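Local coordinates for Er-derived vesicles protein ERV41 (Saccharomyces cerevisiae, PDB 3ZLC), which is a constituent of COPII-coated vesicles derived from the endoplasmic reticulum and is required for efficient transport of a subset of secretory proteins to the Golgi, at residues A[184-198]-A[209-221]. Sequence-based numbering, arbitrary orientation.
Sequences EPLTTYVYYTSVVPT and TNQYSVNDYRYLY
Strands 188-198 and 209-219 pair as the two arms of a long antiparallel beta hairpin in the lumenal domain of Erv41, a member of the ERGIC family. Strand 209-219 joins the larger sheet through this hairpin, since the first arm also runs parallel to strand 233-240. Register holds without a bulge from Thr188–Tyr219 to Val196–Gln211, hydrogen-bonded and non-hydrogen-bonded pairs alternating; Val190 N to Tyr217 O, at 2.9 Å, is nearly straight (177°).

Alternation divides the side chains between two faces. On one, Tyr189, Tyr191, Thr193, Val195 and Tyr212 look toward strand 156-163 of the second sheet. Arg218 passes its CG and CD obliquely by CD2 and CE2 of the Tyr189 ring, CG lying 3.5 Å from Tyr189 CD2. Asp216 OD1 meets the edge of the Tyr191 ring near its plane. With its CG between backbone N and carbonyl carbon (chi1 66°), Tyr212 brings CD2 to 3.6 Å from Thr193 CG2.

The opposite face carries Tyr192, Tyr217 and Tyr219. The Tyr192 and Tyr217 rings meet obliquely, planes at 74°, with CE1 of Tyr192 3.5 Å from CD1 of Tyr217, and Val190 CG2 abuts the edge of Tyr219.

Beyond the paired strands, Leu186 sets CD1 over a face of the Tyr221 ring, 4.1 Å from its centroid, a CH-pi contact. Nearby, one water accepts from Tyr221 N and donates to Glu184 OE1 and Thr187 OG1, tying the turn at 184-187 to the short helix. Backbone bonds thus fix the register, while the hydroxyls of the buried Tyr191 and Tyr212 link the hairpin to the second sheet, Tyr191 OH bonding to His156 and Gln179 and Tyr212 OH to Phe161 O as well as to Leu174 N.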
loop_
_atom_site.group_PDB
_atom_site.type_symbol
_atom_site.label_atom_id
_atom_site.label_comp_id
_atom_site.label_asym_id
_atom_site.label_seq_id
_atom_site.Cartn_x
_atom_site.Cartn_y
_atom_site.Cartn_z
ATOM N N GLU A 184 15.873 -2.687 -11.571
ATOM C CA GLU A 184 15.690 -3.590 -10.439
ATOM C C GLU A 184 14.222 -3.975 -10.248
ATOM O O GLU A 184 13.592 -3.544 -9.280
ATOM C CB GLU A 184 16.237 -2.959 -9.146
ATOM C CG GLU A 184 17.726 -2.560 -9.187
ATOM C CD GLU A 184 18.663 -3.748 -9.330
ATOM O OE1 GLU A 184 18.264 -4.877 -8.970
ATOM O OE2 GLU A 184 19.803 -3.553 -9.803
ATOM N N PRO A 185 13.676 -4.804 -11.163
ATOM C CA PRO A 185 12.267 -5.224 -11.068
ATOM C C PRO A 185 11.945 -6.034 -9.814
ATOM O O PRO A 185 10.811 -5.968 -9.336
ATOM C CB PRO A 185 12.074 -6.121 -12.311
ATOM C CG PRO A 185 13.471 -6.543 -12.728
ATOM C CD PRO A 185 14.342 -5.360 -12.358
ATOM N N LEU A 186 12.910 -6.805 -9.308
ATOM C CA LEU A 186 12.651 -7.696 -8.173
ATOM C C LEU A 186 13.006 -7.069 -6.824
ATOM O O LEU A 186 13.261 -7.767 -5.832
ATOM C CB LEU A 186 13.398 -9.003 -8.359
ATOM C CG LEU A 186 12.901 -9.773 -9.585
ATOM C CD1 LEU A 186 13.789 -10.970 -9.907
ATOM C CD2 LEU A 186 11.493 -10.214 -9.292
ATOM N N THR A 187 13.029 -5.745 -6.797
ATOM C CA THR A 187 13.253 -5.018 -5.557
ATOM C C THR A 187 12.116 -5.284 -4.571
ATOM O O THR A 187 10.946 -5.352 -4.953
ATOM C CB THR A 187 13.411 -3.524 -5.842
ATOM O OG1 THR A 187 14.628 -3.341 -6.575
ATOM C CG2 THR A 187 13.466 -2.702 -4.541
ATOM N N THR A 188 12.482 -5.464 -3.305
ATOM C CA THR A 188 11.515 -5.601 -2.223
ATOM C C THR A 188 11.344 -4.249 -1.540
ATOM O O THR A 188 12.328 -3.625 -1.126
ATOM C CB THR A 188 12.022 -6.609 -1.191
ATOM O OG1 THR A 188 11.904 -7.930 -1.735
ATOM C CG2 THR A 188 11.213 -6.510 0.103
ATOM N N TYR A 189 10.099 -3.803 -1.423
ATOM C CA TYR A 189 9.801 -2.543 -0.777
ATOM C C TYR A 189 9.072 -2.802 0.537
ATOM O O TYR A 189 8.092 -3.560 0.579
ATOM C CB TYR A 189 8.919 -1.687 -1.702
ATOM C CG TYR A 189 9.547 -1.390 -3.058
ATOM C CD1 TYR A 189 9.375 -2.252 -4.134
ATOM C CD2 TYR A 189 10.298 -0.230 -3.258
ATOM C CE1 TYR A 189 9.940 -1.973 -5.372
ATOM C CE2 TYR A 189 10.862 0.059 -4.487
ATOM C CZ TYR A 189 10.676 -0.819 -5.539
ATOM O OH TYR A 189 11.245 -0.539 -6.764
ATOM N N VAL A 190 9.542 -2.171 1.611
ATOM C CA VAL A 190 8.912 -2.350 2.921
ATOM C C VAL A 190 8.562 -0.988 3.487
ATOM O O VAL A 190 9.428 -0.110 3.575
ATOM C CB VAL A 190 9.839 -3.086 3.907
ATOM C CG1 VAL A 190 9.088 -3.395 5.215
ATOM C CG2 VAL A 190 10.347 -4.391 3.286
ATOM N N TYR A 191 7.296 -0.803 3.843
ATOM C CA TYR A 191 6.882 0.420 4.502
ATOM C C TYR A 191 6.514 0.126 5.956
ATOM O O TYR A 191 5.690 -0.767 6.235
ATOM C CB TYR A 191 5.680 1.014 3.787
ATOM C CG TYR A 191 5.888 1.346 2.318
ATOM C CD1 TYR A 191 6.445 2.565 1.930
ATOM C CD2 TYR A 191 5.494 0.463 1.322
ATOM C CE1 TYR A 191 6.616 2.892 0.578
ATOM C CE2 TYR A 191 5.657 0.777 -0.031
ATOM C CZ TYR A 191 6.211 2.003 -0.391
ATOM O OH TYR A 191 6.379 2.321 -1.727
ATOM N N TYR A 192 7.122 0.868 6.878
ATOM C CA TYR A 192 6.786 0.759 8.299
ATOM C C TYR A 192 5.909 1.917 8.717
ATOM O O TYR A 192 6.388 3.047 8.868
ATOM C CB TYR A 192 8.052 0.773 9.149
ATOM C CG TYR A 192 8.889 -0.468 8.986
ATOM C CD1 TYR A 192 9.851 -0.552 7.986
ATOM C CD2 TYR A 192 8.719 -1.562 9.834
ATOM C CE1 TYR A 192 10.625 -1.699 7.831
ATOM C CE2 TYR A 192 9.492 -2.708 9.690
ATOM C CZ TYR A 192 10.435 -2.766 8.685
ATOM O OH TYR A 192 11.193 -3.901 8.530
ATOM N N THR A 193 4.631 1.633 8.934
ATOM C CA THR A 193 3.662 2.696 9.210
ATOM C C THR A 193 3.268 2.666 10.674
ATOM O O THR A 193 3.005 1.591 11.230
ATOM C CB THR A 193 2.390 2.550 8.349
ATOM O OG1 THR A 193 1.719 1.315 8.665
ATOM C CG2 THR A 193 2.744 2.615 6.860
ATOM N N SER A 194 3.239 3.835 11.309
ATOM C CA SER A 194 2.877 3.907 12.727
ATOM C C SER A 194 1.600 4.729 12.802
ATOM O O SER A 194 1.578 5.912 12.421
ATOM C CB SER A 194 3.990 4.565 13.539
ATOM O OG SER A 194 3.682 4.567 14.936
ATOM N N VAL A 195 0.539 4.101 13.300
ATOM C CA VAL A 195 -0.817 4.606 13.147
ATOM C C VAL A 195 -1.309 5.238 14.449
ATOM O O VAL A 195 -1.204 4.637 15.525
ATOM C CB VAL A 195 -1.761 3.447 12.706
ATOM C CG1 VAL A 195 -3.179 3.955 12.428
ATOM C CG2 VAL A 195 -1.206 2.769 11.447
ATOM N N VAL A 196 -1.842 6.451 14.346
ATOM C CA VAL A 196 -2.325 7.183 15.515
ATOM C C VAL A 196 -3.808 7.423 15.355
ATOM O O VAL A 196 -4.222 8.006 14.347
ATOM C CB VAL A 196 -1.642 8.551 15.619
ATOM C CG1 VAL A 196 -2.103 9.295 16.887
ATOM C CG2 VAL A 196 -0.155 8.383 15.630
ATOM N N PRO A 197 -4.626 6.961 16.333
ATOM C CA PRO A 197 -6.062 7.230 16.234
ATOM C C PRO A 197 -6.322 8.675 16.636
ATOM O O PRO A 197 -5.656 9.200 17.531
ATOM C CB PRO A 197 -6.672 6.279 17.277
ATOM C CG PRO A 197 -5.590 6.164 18.347
ATOM C CD PRO A 197 -4.285 6.174 17.539
ATOM N N THR A 198 -7.274 9.326 15.982
ATOM C CA THR A 198 -7.539 10.724 16.309
ATOM C C THR A 198 -9.015 10.969 16.591
ATOM O O THR A 198 -9.890 10.306 16.035
ATOM C CB THR A 198 -7.093 11.644 15.178
ATOM O OG1 THR A 198 -7.691 11.202 13.948
ATOM C CG2 THR A 198 -5.580 11.628 15.051
ATOM N N THR A 209 -11.204 7.631 12.725
ATOM C CA THR A 209 -10.169 8.438 12.073
ATOM C C THR A 209 -8.776 8.124 12.593
ATOM O O THR A 209 -8.557 8.039 13.807
ATOM C CB THR A 209 -10.442 9.946 12.253
ATOM O OG1 THR A 209 -10.731 10.221 13.633
ATOM C CG2 THR A 209 -11.632 10.360 11.407
ATOM N N ASN A 210 -7.837 7.957 11.665
ATOM C CA ASN A 210 -6.448 7.651 12.012
ATOM C C ASN A 210 -5.536 8.367 11.051
ATOM O O ASN A 210 -5.895 8.589 9.881
ATOM C CB ASN A 210 -6.167 6.146 11.879
ATOM C CG ASN A 210 -7.071 5.304 12.744
ATOM O OD1 ASN A 210 -6.717 4.953 13.870
ATOM N ND2 ASN A 210 -8.245 4.965 12.226
ATOM N N GLN A 211 -4.347 8.704 11.529
ATOM C CA GLN A 211 -3.298 9.190 10.647
ATOM C C GLN A 211 -2.032 8.378 10.917
ATOM O O GLN A 211 -1.899 7.739 11.977
ATOM C CB GLN A 211 -3.068 10.690 10.898
ATOM C CG GLN A 211 -2.661 11.047 12.346
ATOM C CD GLN A 211 -2.795 12.536 12.599
ATOM O OE1 GLN A 211 -3.893 13.091 12.493
ATOM N NE2 GLN A 211 -1.676 13.200 12.905
ATOM N N TYR A 212 -1.113 8.359 9.962
ATOM C CA TYR A 212 0.112 7.599 10.180
ATOM C C TYR A 212 1.344 8.315 9.675
ATOM O O TYR A 212 1.265 9.212 8.806
ATOM C CB TYR A 212 0.020 6.179 9.590
ATOM C CG TYR A 212 -0.076 6.093 8.074
ATOM C CD1 TYR A 212 -1.299 6.228 7.426
ATOM C CD2 TYR A 212 1.055 5.810 7.300
ATOM C CE1 TYR A 212 -1.400 6.111 6.030
ATOM C CE2 TYR A 212 0.968 5.696 5.909
ATOM C CZ TYR A 212 -0.249 5.832 5.291
ATOM O OH TYR A 212 -0.314 5.733 3.918
ATOM N N SER A 213 2.476 7.927 10.259
ATOM C CA SER A 213 3.784 8.319 9.766
ATOM C C SER A 213 4.419 7.055 9.239
ATOM O O SER A 213 3.898 5.956 9.461
ATOM C CB SER A 213 4.646 8.920 10.875
ATOM O OG SER A 213 4.880 8.001 11.945
ATOM N N VAL A 214 5.536 7.193 8.540
ATOM C CA VAL A 214 6.107 6.040 7.845
ATOM C C VAL A 214 7.600 6.216 7.699
ATOM O O VAL A 214 8.108 7.349 7.625
ATOM C CB VAL A 214 5.406 5.823 6.466
ATOM C CG1 VAL A 214 5.534 7.056 5.609
ATOM C CG2 VAL A 214 5.977 4.600 5.732
ATOM N N ASN A 215 8.319 5.100 7.748
ATOM C CA ASN A 215 9.709 5.082 7.300
ATOM C C ASN A 215 9.835 3.918 6.302
ATOM O O ASN A 215 9.033 2.965 6.359
ATOM C CB ASN A 215 10.728 5.090 8.468
ATOM C CG ASN A 215 10.601 3.890 9.403
ATOM O OD1 ASN A 215 11.008 2.779 9.058
ATOM N ND2 ASN A 215 10.082 4.121 10.608
ATOM N N ASP A 216 10.761 4.034 5.350
ATOM C CA ASP A 216 10.751 3.195 4.140
ATOM C C ASP A 216 12.045 2.423 3.994
ATOM O O ASP A 216 13.125 2.988 4.194
ATOM C CB ASP A 216 10.671 4.067 2.876
ATOM C CG ASP A 216 9.388 4.838 2.757
ATOM O OD1 ASP A 216 8.520 4.750 3.646
ATOM O OD2 ASP A 216 9.266 5.550 1.745
ATOM N N TYR A 217 11.942 1.161 3.591
ATOM C CA TYR A 217 13.130 0.343 3.306
ATOM C C TYR A 217 13.035 -0.272 1.906
ATOM O O TYR A 217 11.932 -0.477 1.384
ATOM C CB TYR A 217 13.283 -0.772 4.352
ATOM C CG TYR A 217 13.860 -0.323 5.682
ATOM C CD1 TYR A 217 13.089 0.400 6.596
ATOM C CD2 TYR A 217 15.171 -0.631 6.026
ATOM C CE1 TYR A 217 13.628 0.811 7.826
ATOM C CE2 TYR A 217 15.711 -0.238 7.244
ATOM C CZ TYR A 217 14.931 0.478 8.139
ATOM O OH TYR A 217 15.475 0.879 9.347
ATOM N N ARG A 218 14.190 -0.544 1.291
ATOM C CA ARG A 218 14.233 -1.230 0.002
ATOM C C ARG A 218 15.328 -2.274 0.072
ATOM O O ARG A 218 16.363 -2.029 0.688
ATOM C CB ARG A 218 14.553 -0.257 -1.129
ATOM C CG ARG A 218 13.356 0.467 -1.677
ATOM C CD ARG A 218 13.751 1.356 -2.843
ATOM N NE ARG A 218 14.726 2.362 -2.440
ATOM C CZ ARG A 218 14.426 3.442 -1.722
ATOM N NH1 ARG A 218 13.176 3.654 -1.321
ATOM N NH2 ARG A 218 15.376 4.309 -1.401
ATOM N N TYR A 219 15.102 -3.435 -0.542
ATOM C CA TYR A 219 16.122 -4.487 -0.577
ATOM C C TYR A 219 16.259 -5.014 -1.995
ATOM O O TYR A 219 15.260 -5.348 -2.635
ATOM C CB TYR A 219 15.739 -5.647 0.353
ATOM C CG TYR A 219 15.612 -5.251 1.806
ATOM C CD1 TYR A 219 16.735 -5.153 2.622
ATOM C CD2 TYR A 219 14.372 -4.968 2.359
ATOM C CE1 TYR A 219 16.624 -4.774 3.955
ATOM C CE2 TYR A 219 14.246 -4.588 3.696
ATOM C CZ TYR A 219 15.375 -4.495 4.485
ATOM O OH TYR A 219 15.264 -4.125 5.807
ATOM N N LEU A 220 17.489 -5.102 -2.485
ATOM C CA LEU A 220 17.743 -5.651 -3.818
ATOM C C LEU A 220 17.483 -7.151 -3.784
ATOM O O LEU A 220 17.664 -7.780 -2.736
ATOM C CB LEU A 220 19.189 -5.397 -4.240
ATOM C CG LEU A 220 19.717 -3.960 -4.288
ATOM C CD1 LEU A 220 18.708 -3.027 -4.926
ATOM C CD2 LEU A 220 20.134 -3.453 -2.904
ATOM N N TYR A 221 17.077 -7.731 -4.915
ATOM C CA TYR A 221 16.749 -9.156 -4.952
ATOM C C TYR A 221 17.894 -10.060 -4.481
ATOM O O TYR A 221 17.658 -11.068 -3.799
ATOM C CB TYR A 221 16.293 -9.585 -6.352
ATOM C CG TYR A 221 15.971 -11.069 -6.442
ATOM C CD1 TYR A 221 14.878 -11.597 -5.764
ATOM C CD2 TYR A 221 16.758 -11.935 -7.200
ATOM C CE1 TYR A 221 14.570 -12.940 -5.830
ATOM C CE2 TYR A 221 16.458 -13.290 -7.276
ATOM C CZ TYR A 221 15.357 -13.781 -6.585
ATOM O OH TYR A 221 15.032 -15.116 -6.638
HETATM O O HOH W 1 16.457 -5.859 -7.017
HETATM O O HOH W 2 13.925 -8.373 -3.307
HETATM O O HOH W 3 2.866 8.090 13.819
HETATM O O HOH W 4 -6.135 11.931 11.902
#